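Local atomic coordinates of DNA mimic protein DMP12 (Neisseria meningitidis MC58, PDB entry 3W1O), a protein that mimics the shape and charge of DNA, binding the histone-like protein HU and partly preventing HU from binding DNA. Residues I9-D14 against N111-I116. Sequence-based numbering, arbitrary orientation.
Sequences IFCLKD and NEKTVI. With MG (magnesium ion), chain C.
I9 meets V115 through branched methyls, I9 CG2 to V115 CG1 at 4.1 Å; beta-branching keeps these methyls close to the backbone, where they pack against I101 and A108 of helix 96-111. F10 pairs with I116 through two backbone hydrogen bonds: F10 N gives one to I116 O at 2.9 Å, and I116 N returns one to F10 O. On the opposite face, under helix 21-30, I116 CB lies over the F10 ring face, 4.0 Å from its centroid, a CH-pi contact, and I116 CD1 reaches F10 CZ. With F10 CG between the backbone N and carbonyl carbon (chi1 76°), the ring turns against I116. At C11 the small side chain lets CB approach T114 O and K113 CB before the chains part at L12. Direct pairing there gives way to water: L12 N donates to a water that in turn donates to T114 O. The flexible chain of K113, bent at chi2 (-66°), runs past L12 O and delivers NZ to K13 O at 2.9 Å from above the carbonyl plane. D14 reaches the metal with OD1, 2.2 Å from the magnesium. Two of the four coordinating waters donate to N111, one to its backbone O and one to its side-chain OD1, making N111 a second-shell ligand. Central antiparallel strands of a four-stranded sheet thus splay into loops bridged by a hydrated magnesium site.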
loop_
_atom_site.group_PDB
_atom_site.type_symbol
_atom_site.label_atom_id
_atom_site.label_comp_id
_atom_site.label_asym_id
_atom_site.label_seq_id
_atom_site.Cartn_x
_atom_site.Cartn_y
_atom_site.Cartn_z
ATOM N N ILE A 9 0.587 2.913 -2.913
ATOM C CA ILE A 9 -0.054 2.377 -1.698
ATOM C C ILE A 9 0.215 3.460 -0.681
ATOM O O ILE A 9 1.382 3.812 -0.471
ATOM C CB ILE A 9 0.612 1.080 -1.282
ATOM C CG1 ILE A 9 0.345 0.008 -2.372
ATOM C CG2 ILE A 9 0.150 0.669 0.158
ATOM C CD1 ILE A 9 0.967 -1.378 -2.113
ATOM N N PHE A 10 -0.818 4.041 -0.088
ATOM C CA PHE A 10 -0.552 5.152 0.795
ATOM C C PHE A 10 -1.643 5.393 1.839
ATOM O O PHE A 10 -2.765 4.819 1.719
ATOM C CB PHE A 10 -0.355 6.449 -0.031
ATOM C CG PHE A 10 -1.645 7.051 -0.570
ATOM C CD1 PHE A 10 -2.318 8.060 0.132
ATOM C CD2 PHE A 10 -2.191 6.577 -1.761
ATOM C CE1 PHE A 10 -3.575 8.579 -0.359
ATOM C CE2 PHE A 10 -3.407 7.100 -2.246
ATOM C CZ PHE A 10 -4.078 8.118 -1.532
ATOM N N CYS A 11 -1.312 6.264 2.803
ATOM C CA CYS A 11 -2.337 6.914 3.629
ATOM C C CYS A 11 -1.960 8.368 3.709
ATOM O O CYS A 11 -0.863 8.762 3.297
ATOM C CB CYS A 11 -2.466 6.225 5.009
ATOM S SG CYS A 11 -0.980 6.392 6.017
ATOM N N LEU A 12 -2.906 9.209 4.128
ATOM C CA LEU A 12 -2.615 10.570 4.418
ATOM C C LEU A 12 -1.719 10.663 5.646
ATOM O O LEU A 12 -1.753 9.793 6.550
ATOM C CB LEU A 12 -3.892 11.326 4.699
ATOM C CG LEU A 12 -4.853 11.320 3.521
ATOM C CD1 LEU A 12 -6.085 12.246 3.736
ATOM C CD2 LEU A 12 -4.107 11.725 2.276
ATOM N N LYS A 13 -0.965 11.740 5.680
ATOM C CA LYS A 13 -0.232 12.118 6.875
ATOM C C LYS A 13 -1.136 12.533 8.029
ATOM O O LYS A 13 -2.245 12.995 7.815
ATOM C CB LYS A 13 0.642 13.305 6.553
ATOM C CG LYS A 13 1.918 12.892 5.915
ATOM C CD LYS A 13 2.574 14.115 5.356
ATOM C CE LYS A 13 4.045 13.954 5.300
ATOM N NZ LYS A 13 4.563 15.349 5.126
ATOM N N ASP A 14 -0.589 12.400 9.228
ATOM C CA ASP A 14 -1.208 12.792 10.483
ATOM C C ASP A 14 -1.973 14.111 10.366
ATOM O O ASP A 14 -3.159 14.180 10.703
ATOM C CB ASP A 14 -0.137 12.865 11.580
ATOM C CG ASP A 14 -0.700 13.297 12.927
ATOM O OD1 ASP A 14 -1.926 13.124 13.147
ATOM O OD2 ASP A 14 0.097 13.794 13.757
ATOM N N ASN A 111 -1.960 6.190 13.265
ATOM C CA ASN A 111 -2.614 7.475 13.093
ATOM C C ASN A 111 -4.061 7.376 12.608
ATOM O O ASN A 111 -4.616 8.375 12.176
ATOM C CB ASN A 111 -1.757 8.362 12.163
ATOM C CG ASN A 111 -0.459 8.780 12.826
ATOM O OD1 ASN A 111 -0.465 9.616 13.732
ATOM N ND2 ASN A 111 0.653 8.159 12.421
ATOM N N GLU A 112 -4.608 6.177 12.680
ATOM C CA GLU A 112 -6.012 5.852 12.403
ATOM C C GLU A 112 -6.430 6.318 11.007
ATOM O O GLU A 112 -7.338 7.136 10.856
ATOM C CB GLU A 112 -6.891 6.468 13.501
ATOM C CG GLU A 112 -6.648 5.784 14.863
ATOM C CD GLU A 112 -6.598 6.797 16.013
ATOM O OE1 GLU A 112 -6.072 7.928 15.827
ATOM O OE2 GLU A 112 -7.071 6.467 17.117
ATOM N N LYS A 113 -5.717 5.833 10.000
ATOM C CA LYS A 113 -5.948 6.277 8.604
ATOM C C LYS A 113 -6.386 5.049 7.795
ATOM O O LYS A 113 -6.008 3.897 8.077
ATOM C CB LYS A 113 -4.653 6.876 7.989
ATOM C CG LYS A 113 -3.991 8.081 8.708
ATOM C CD LYS A 113 -4.872 9.336 8.675
ATOM C CE LYS A 113 -4.148 10.563 9.171
ATOM N NZ LYS A 113 -4.753 11.838 8.623
ATOM N N THR A 114 -7.184 5.275 6.751
ATOM C CA THR A 114 -7.443 4.207 5.786
ATOM C C THR A 114 -6.249 4.162 4.851
ATOM O O THR A 114 -5.618 5.159 4.609
ATOM C CB THR A 114 -8.789 4.428 5.041
ATOM O OG1 THR A 114 -9.824 3.951 5.915
ATOM C CG2 THR A 114 -8.887 3.643 3.747
ATOM N N VAL A 115 -5.905 2.974 4.440
ATOM C CA VAL A 115 -4.836 2.786 3.446
ATOM C C VAL A 115 -5.463 2.656 2.073
ATOM O O VAL A 115 -6.420 1.909 1.907
ATOM C CB VAL A 115 -3.998 1.573 3.818
ATOM C CG1 VAL A 115 -3.090 1.148 2.677
ATOM C CG2 VAL A 115 -3.120 1.938 5.026
ATOM N N ILE A 116 -4.944 3.379 1.090
ATOM C CA ILE A 116 -5.453 3.277 -0.287
ATOM C C ILE A 116 -4.444 2.601 -1.196
ATOM O O ILE A 116 -3.231 2.870 -1.095
ATOM C CB ILE A 116 -5.696 4.692 -0.803
ATOM C CG1 ILE A 116 -6.821 5.318 0.064
ATOM C CG2 ILE A 116 -6.047 4.685 -2.294
ATOM C CD1 ILE A 116 -6.962 6.758 -0.142
HETATM MG MG MG C . -3.755 12.629 14.289
HETATM O O HOH W 1 -5.556 7.943 4.481
HETATM O O HOH W 2 -4.019 11.181 12.530
HETATM O O HOH W 3 -2.673 10.719 14.925
HETATM O O HOH W 4 -5.682 11.870 15.135
HETATM O O HOH W 5 -2.847 12.926 16.246
#